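Local coordinates for protein BvnE (Penicillium brevicompactum, PDB 6U9I) that acts as a stereoselective semipinacolase (an isomerase) in the assembly of the fungal brevianamide alkaloids, at residues 92-104 with 113-125. Residues are numbered along the deposited sequence; the frame is centred on the assembly and turned at random.
Sequences ERLRKVVMHLASY and ENEYMVVLTFNEE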
loop_
_atom_site.group_PDB
_atom_site.type_symbol
_atom_site.label_atom_id
_atom_site.label_comp_id
_atom_site.label_asym_id
_atom_site.label_seq_id
_atom_site.Cartn_x
_atom_site.Cartn_y
_atom_site.Cartn_z
ATOM N N GLU A 92 16.050 -4.103 -4.266
ATOM C CA GLU A 92 16.847 -5.200 -4.818
ATOM C C GLU A 92 17.287 -6.174 -3.736
ATOM O O GLU A 92 17.310 -7.389 -3.954
ATOM C CB GLU A 92 18.090 -4.655 -5.518
ATOM C CG GLU A 92 17.889 -4.200 -6.924
ATOM C CD GLU A 92 19.207 -3.806 -7.568
ATOM O OE1 GLU A 92 19.403 -2.601 -7.838
ATOM O OE2 GLU A 92 20.058 -4.703 -7.784
ATOM N N ARG A 93 17.677 -5.652 -2.574
ATOM C CA ARG A 93 18.200 -6.510 -1.516
ATOM C C ARG A 93 17.150 -7.503 -1.031
ATOM O O ARG A 93 17.451 -8.684 -0.812
ATOM C CB ARG A 93 18.703 -5.658 -0.353
ATOM C CG ARG A 93 19.198 -6.495 0.820
ATOM C CD ARG A 93 20.028 -5.678 1.798
ATOM N NE ARG A 93 20.380 -6.487 2.965
ATOM C CZ ARG A 93 21.554 -7.089 3.130
ATOM N NH1 ARG A 93 21.781 -7.812 4.221
ATOM N NH2 ARG A 93 22.502 -6.964 2.209
ATOM N N LEU A 94 15.913 -7.048 -0.858
ATOM C CA LEU A 94 14.826 -7.889 -0.386
ATOM C C LEU A 94 14.065 -8.587 -1.510
ATOM O O LEU A 94 13.150 -9.373 -1.218
ATOM C CB LEU A 94 13.854 -7.057 0.455
ATOM C CG LEU A 94 14.472 -6.341 1.661
ATOM C CD1 LEU A 94 13.396 -5.700 2.512
ATOM C CD2 LEU A 94 15.292 -7.328 2.502
ATOM N N ARG A 95 14.417 -8.328 -2.773
ATOM C CA ARG A 95 13.702 -8.885 -3.928
ATOM C C ARG A 95 12.227 -8.499 -3.901
ATOM O O ARG A 95 11.355 -9.298 -4.254
ATOM C CB ARG A 95 13.837 -10.411 -4.010
ATOM C CG ARG A 95 15.024 -10.915 -4.804
ATOM C CD ARG A 95 16.295 -10.474 -4.185
ATOM N NE ARG A 95 17.460 -11.200 -4.674
ATOM C CZ ARG A 95 18.681 -10.967 -4.218
ATOM N NH1 ARG A 95 19.725 -11.654 -4.678
ATOM N NH2 ARG A 95 18.852 -10.022 -3.306
ATOM N N LYS A 96 11.938 -7.259 -3.504
ATOM C CA LYS A 96 10.556 -6.815 -3.389
ATOM C C LYS A 96 10.272 -5.704 -4.391
ATOM O O LYS A 96 11.147 -4.887 -4.695
ATOM C CB LYS A 96 10.242 -6.332 -1.986
ATOM C CG LYS A 96 10.226 -7.478 -0.977
ATOM C CD LYS A 96 9.837 -6.978 0.389
ATOM C CE LYS A 96 10.127 -8.022 1.457
ATOM N NZ LYS A 96 9.104 -9.128 1.495
ATOM N N VAL A 97 9.040 -5.700 -4.907
ATOM C CA VAL A 97 8.546 -4.623 -5.771
ATOM C C VAL A 97 7.193 -4.177 -5.239
ATOM O O VAL A 97 6.289 -5.004 -5.077
ATOM C CB VAL A 97 8.411 -5.064 -7.240
ATOM C CG1 VAL A 97 7.875 -3.886 -8.101
ATOM C CG2 VAL A 97 9.751 -5.555 -7.774
ATOM N N VAL A 98 7.044 -2.874 -4.991
ATOM C CA VAL A 98 5.790 -2.305 -4.496
ATOM C C VAL A 98 5.129 -1.525 -5.626
ATOM O O VAL A 98 5.803 -0.757 -6.317
ATOM C CB VAL A 98 6.037 -1.401 -3.279
ATOM C CG1 VAL A 98 4.725 -0.779 -2.792
ATOM C CG2 VAL A 98 6.691 -2.215 -2.157
ATOM N N MET A 99 3.820 -1.712 -5.808
ATOM C CA MET A 99 3.101 -1.021 -6.875
ATOM C C MET A 99 1.750 -0.529 -6.386
ATOM O O MET A 99 0.984 -1.272 -5.766
ATOM C CB MET A 99 2.902 -1.915 -8.099
ATOM C CG MET A 99 4.224 -2.231 -8.802
ATOM S SD MET A 99 4.009 -3.145 -10.328
ATOM C CE MET A 99 3.351 -4.688 -9.711
ATOM N N HIS A 100 1.465 0.727 -6.704
ATOM C CA HIS A 100 0.171 1.345 -6.455
ATOM C C HIS A 100 -0.670 1.136 -7.709
ATOM O O HIS A 100 -0.322 1.643 -8.776
ATOM C CB HIS A 100 0.392 2.826 -6.155
ATOM C CG HIS A 100 -0.808 3.537 -5.621
ATOM N ND1 HIS A 100 -0.871 4.913 -5.556
ATOM C CD2 HIS A 100 -1.982 3.078 -5.123
ATOM C CE1 HIS A 100 -2.037 5.274 -5.043
ATOM N NE2 HIS A 100 -2.730 4.180 -4.771
ATOM N N LEU A 101 -1.759 0.371 -7.594
ATOM C CA LEU A 101 -2.476 -0.155 -8.750
ATOM C C LEU A 101 -3.945 0.238 -8.729
ATOM O O LEU A 101 -4.552 0.397 -7.668
ATOM C CB LEU A 101 -2.409 -1.690 -8.810
ATOM C CG LEU A 101 -1.028 -2.347 -8.858
ATOM C CD1 LEU A 101 -1.158 -3.875 -8.866
ATOM C CD2 LEU A 101 -0.206 -1.871 -10.055
ATOM N N ALA A 102 -4.515 0.342 -9.927
ATOM C CA ALA A 102 -5.951 0.478 -10.125
ATOM C C ALA A 102 -6.463 -0.729 -10.896
ATOM O O ALA A 102 -5.824 -1.179 -11.855
ATOM C CB ALA A 102 -6.282 1.757 -10.910
ATOM N N SER A 103 -7.613 -1.251 -10.480
ATOM C CA SER A 103 -8.275 -2.316 -11.218
ATOM C C SER A 103 -9.562 -1.789 -11.839
ATOM O O SER A 103 -10.191 -0.860 -11.324
ATOM C CB SER A 103 -8.580 -3.525 -10.321
ATOM O OG SER A 103 -9.521 -3.179 -9.322
ATOM N N TYR A 104 -9.937 -2.383 -12.965
ATOM C CA TYR A 104 -11.199 -2.086 -13.621
ATOM C C TYR A 104 -11.771 -3.386 -14.151
ATOM O O TYR A 104 -11.039 -4.213 -14.705
ATOM C CB TYR A 104 -11.006 -1.071 -14.764
ATOM C CG TYR A 104 -12.210 -0.910 -15.675
ATOM C CD1 TYR A 104 -12.463 -1.818 -16.703
ATOM C CD2 TYR A 104 -13.090 0.153 -15.513
ATOM C CE1 TYR A 104 -13.566 -1.678 -17.534
ATOM C CE2 TYR A 104 -14.188 0.304 -16.347
ATOM C CZ TYR A 104 -14.420 -0.616 -17.355
ATOM O OH TYR A 104 -15.514 -0.474 -18.187
ATOM N N GLU A 113 -14.207 -0.968 -9.723
ATOM C CA GLU A 113 -13.094 -0.017 -9.867
ATOM C C GLU A 113 -12.393 0.104 -8.516
ATOM O O GLU A 113 -12.754 0.956 -7.696
ATOM C CB GLU A 113 -13.588 1.340 -10.356
ATOM C CG GLU A 113 -14.272 1.313 -11.708
ATOM C CD GLU A 113 -14.979 2.617 -12.003
ATOM O OE1 GLU A 113 -15.986 2.921 -11.323
ATOM O OE2 GLU A 113 -14.507 3.347 -12.896
ATOM N N ASN A 114 -11.383 -0.729 -8.295
ATOM C CA ASN A 114 -10.710 -0.781 -7.005
ATOM C C ASN A 114 -9.303 -0.203 -7.120
ATOM O O ASN A 114 -8.823 0.147 -8.204
ATOM C CB ASN A 114 -10.672 -2.220 -6.468
ATOM C CG ASN A 114 -10.812 -2.303 -4.942
ATOM O OD1 ASN A 114 -10.459 -1.375 -4.217
ATOM N ND2 ASN A 114 -11.322 -3.431 -4.454
ATOM N N GLU A 115 -8.652 -0.098 -5.965
ATOM C CA GLU A 115 -7.334 0.507 -5.835
ATOM C C GLU A 115 -6.557 -0.277 -4.792
ATOM O O GLU A 115 -7.117 -0.656 -3.757
ATOM C CB GLU A 115 -7.442 1.984 -5.422
ATOM C CG GLU A 115 -6.106 2.705 -5.259
ATOM C CD GLU A 115 -6.272 4.131 -4.751
ATOM O OE1 GLU A 115 -5.280 4.720 -4.259
ATOM O OE2 GLU A 115 -7.400 4.672 -4.849
ATOM N N TYR A 116 -5.276 -0.532 -5.060
ATOM C CA TYR A 116 -4.488 -1.393 -4.186
ATOM C C TYR A 116 -3.076 -0.861 -4.035
ATOM O O TYR A 116 -2.539 -0.210 -4.935
ATOM C CB TYR A 116 -4.360 -2.832 -4.704
ATOM C CG TYR A 116 -5.578 -3.374 -5.391
ATOM C CD1 TYR A 116 -5.884 -2.983 -6.694
ATOM C CD2 TYR A 116 -6.415 -4.283 -4.759
ATOM C CE1 TYR A 116 -6.985 -3.468 -7.334
ATOM C CE2 TYR A 116 -7.542 -4.777 -5.406
ATOM C CZ TYR A 116 -7.812 -4.367 -6.688
ATOM O OH TYR A 116 -8.919 -4.844 -7.370
ATOM N N MET A 117 -2.462 -1.203 -2.908
ATOM C CA MET A 117 -1.013 -1.186 -2.762
ATOM C C MET A 117 -0.565 -2.637 -2.652
ATOM O O MET A 117 -0.964 -3.345 -1.718
ATOM C CB MET A 117 -0.585 -0.374 -1.537
ATOM C CG MET A 117 0.878 0.041 -1.528
ATOM S SD MET A 117 1.283 1.283 -2.784
ATOM C CE MET A 117 0.322 2.689 -2.245
ATOM N N VAL A 118 0.251 -3.087 -3.603
ATOM C CA VAL A 118 0.687 -4.477 -3.687
ATOM C C VAL A 118 2.177 -4.553 -3.381
ATOM O O VAL A 118 2.956 -3.697 -3.816
ATOM C CB VAL A 118 0.357 -5.050 -5.084
ATOM C CG1 VAL A 118 1.118 -6.332 -5.363
ATOM C CG2 VAL A 118 -1.153 -5.265 -5.207
ATOM N N VAL A 119 2.575 -5.574 -2.616
ATOM C CA VAL A 119 3.982 -5.859 -2.347
ATOM C C VAL A 119 4.269 -7.249 -2.903
ATOM O O VAL A 119 3.768 -8.248 -2.372
ATOM C CB VAL A 119 4.323 -5.798 -0.854
ATOM C CG1 VAL A 119 5.823 -6.080 -0.651
ATOM C CG2 VAL A 119 3.908 -4.450 -0.251
ATOM N N LEU A 120 5.030 -7.306 -3.996
ATOM C CA LEU A 120 5.501 -8.560 -4.570
ATOM C C LEU A 120 6.866 -8.891 -3.978
ATOM O O LEU A 120 7.744 -8.025 -3.916
ATOM C CB LEU A 120 5.615 -8.455 -6.093
ATOM C CG LEU A 120 4.394 -7.966 -6.880
ATOM C CD1 LEU A 120 4.717 -7.871 -8.369
ATOM C CD2 LEU A 120 3.251 -8.918 -6.678
ATOM N N THR A 121 7.051 -10.134 -3.543
ATOM C CA THR A 121 8.379 -10.633 -3.200
ATOM C C THR A 121 8.732 -11.743 -4.180
ATOM O O THR A 121 7.913 -12.633 -4.431
ATOM C CB THR A 121 8.442 -11.182 -1.767
ATOM O OG1 THR A 121 7.930 -10.200 -0.857
ATOM C CG2 THR A 121 9.894 -11.496 -1.395
ATOM N N PHE A 122 9.942 -11.691 -4.729
ATOM C CA PHE A 122 10.394 -12.707 -5.665
ATOM C C PHE A 122 11.436 -13.599 -5.002
ATOM O O PHE A 122 11.966 -13.292 -3.930
ATOM C CB PHE A 122 10.941 -12.058 -6.938
ATOM C CG PHE A 122 9.881 -11.345 -7.735
ATOM C CD1 PHE A 122 9.134 -12.033 -8.677
ATOM C CD2 PHE A 122 9.609 -10.009 -7.510
ATOM C CE1 PHE A 122 8.139 -11.397 -9.402
ATOM C CE2 PHE A 122 8.617 -9.357 -8.234
ATOM C CZ PHE A 122 7.888 -10.050 -9.175
ATOM N N ASN A 123 11.705 -14.733 -5.646
ATOM C CA ASN A 123 12.794 -15.592 -5.209
ATOM C C ASN A 123 14.132 -14.877 -5.434
ATOM O O ASN A 123 14.203 -13.780 -6.001
ATOM C CB ASN A 123 12.726 -16.946 -5.931
ATOM C CG ASN A 123 12.931 -16.832 -7.446
ATOM O OD1 ASN A 123 13.012 -15.736 -7.995
ATOM N ND2 ASN A 123 12.999 -17.983 -8.127
ATOM N N GLU A 124 15.215 -15.521 -4.991
ATOM C CA GLU A 124 16.527 -14.878 -5.008
ATOM C C GLU A 124 16.927 -14.454 -6.410
ATOM O O GLU A 124 17.548 -13.402 -6.590
ATOM C CB GLU A 124 17.586 -15.822 -4.427
ATOM C CG GLU A 124 18.926 -15.137 -4.189
ATOM C CD GLU A 124 19.810 -15.107 -5.427
ATOM O OE1 GLU A 124 20.619 -14.155 -5.562
ATOM O OE2 GLU A 124 19.694 -16.028 -6.270
ATOM N N GLU A 125 16.584 -15.259 -7.411
ATOM C CA GLU A 125 16.940 -14.942 -8.784
ATOM C C GLU A 125 16.048 -13.866 -9.382
ATOM O O GLU A 125 16.340 -13.379 -10.483
ATOM C CB GLU A 125 16.867 -16.202 -9.650
ATOM C CG GLU A 125 17.577 -17.415 -9.043
ATOM C CD GLU A 125 16.622 -18.353 -8.299
ATOM O OE1 GLU A 125 16.266 -18.070 -7.132
ATOM O OE2 GLU A 125 16.229 -19.383 -8.890
#
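K96 to A102 and E115 to T121 pair as the two arms of an antiparallel β hairpin, the axes of strands 96-104 and 115-122 approaching to 4.6 Å, their N-to-C directions 162° apart. V97 with L120, M99 with V118 and L101 with Y116 are hydrogen-bonded pairs, each closed by two backbone bonds. On the face carrying K96, V98, H100, E115, M117, V119 and T121, H100 NE2 donates to E115 OE1 at 2.7 Å, near the ring plane but on the anti side of the carboxylate. M117, bent at chi2 (69°) and chi3 (65°), curls its CE over one face of that imidazole, 3.9 Å from the centroid, a CH-pi contact. K96 NZ reaches T121 OG1 at 2.8 Å. On the other face, M99 CE packs against L120 CD1, while S103 OG and Y116 OH share a 2.6 Å hydrogen bond at the phenol edge. Beyond the strands, R95 NE donates almost in its guanidinium plane to E124 O at 2.9 Å, and NH1 forms a salt bridge with E124 OE1 whose hydrogen bond is weak. An alanine here is likely to leave the E124 carboxylate without its charged mate and the loop after F122 less firmly tied. Strand 129-136 flanks segment 113-125 and strand 78-82 flanks segment 92-104; F122 touches helix 14-31, while M117 packs against M117 of the second subunit, whose R52 N donates to E115 OE2.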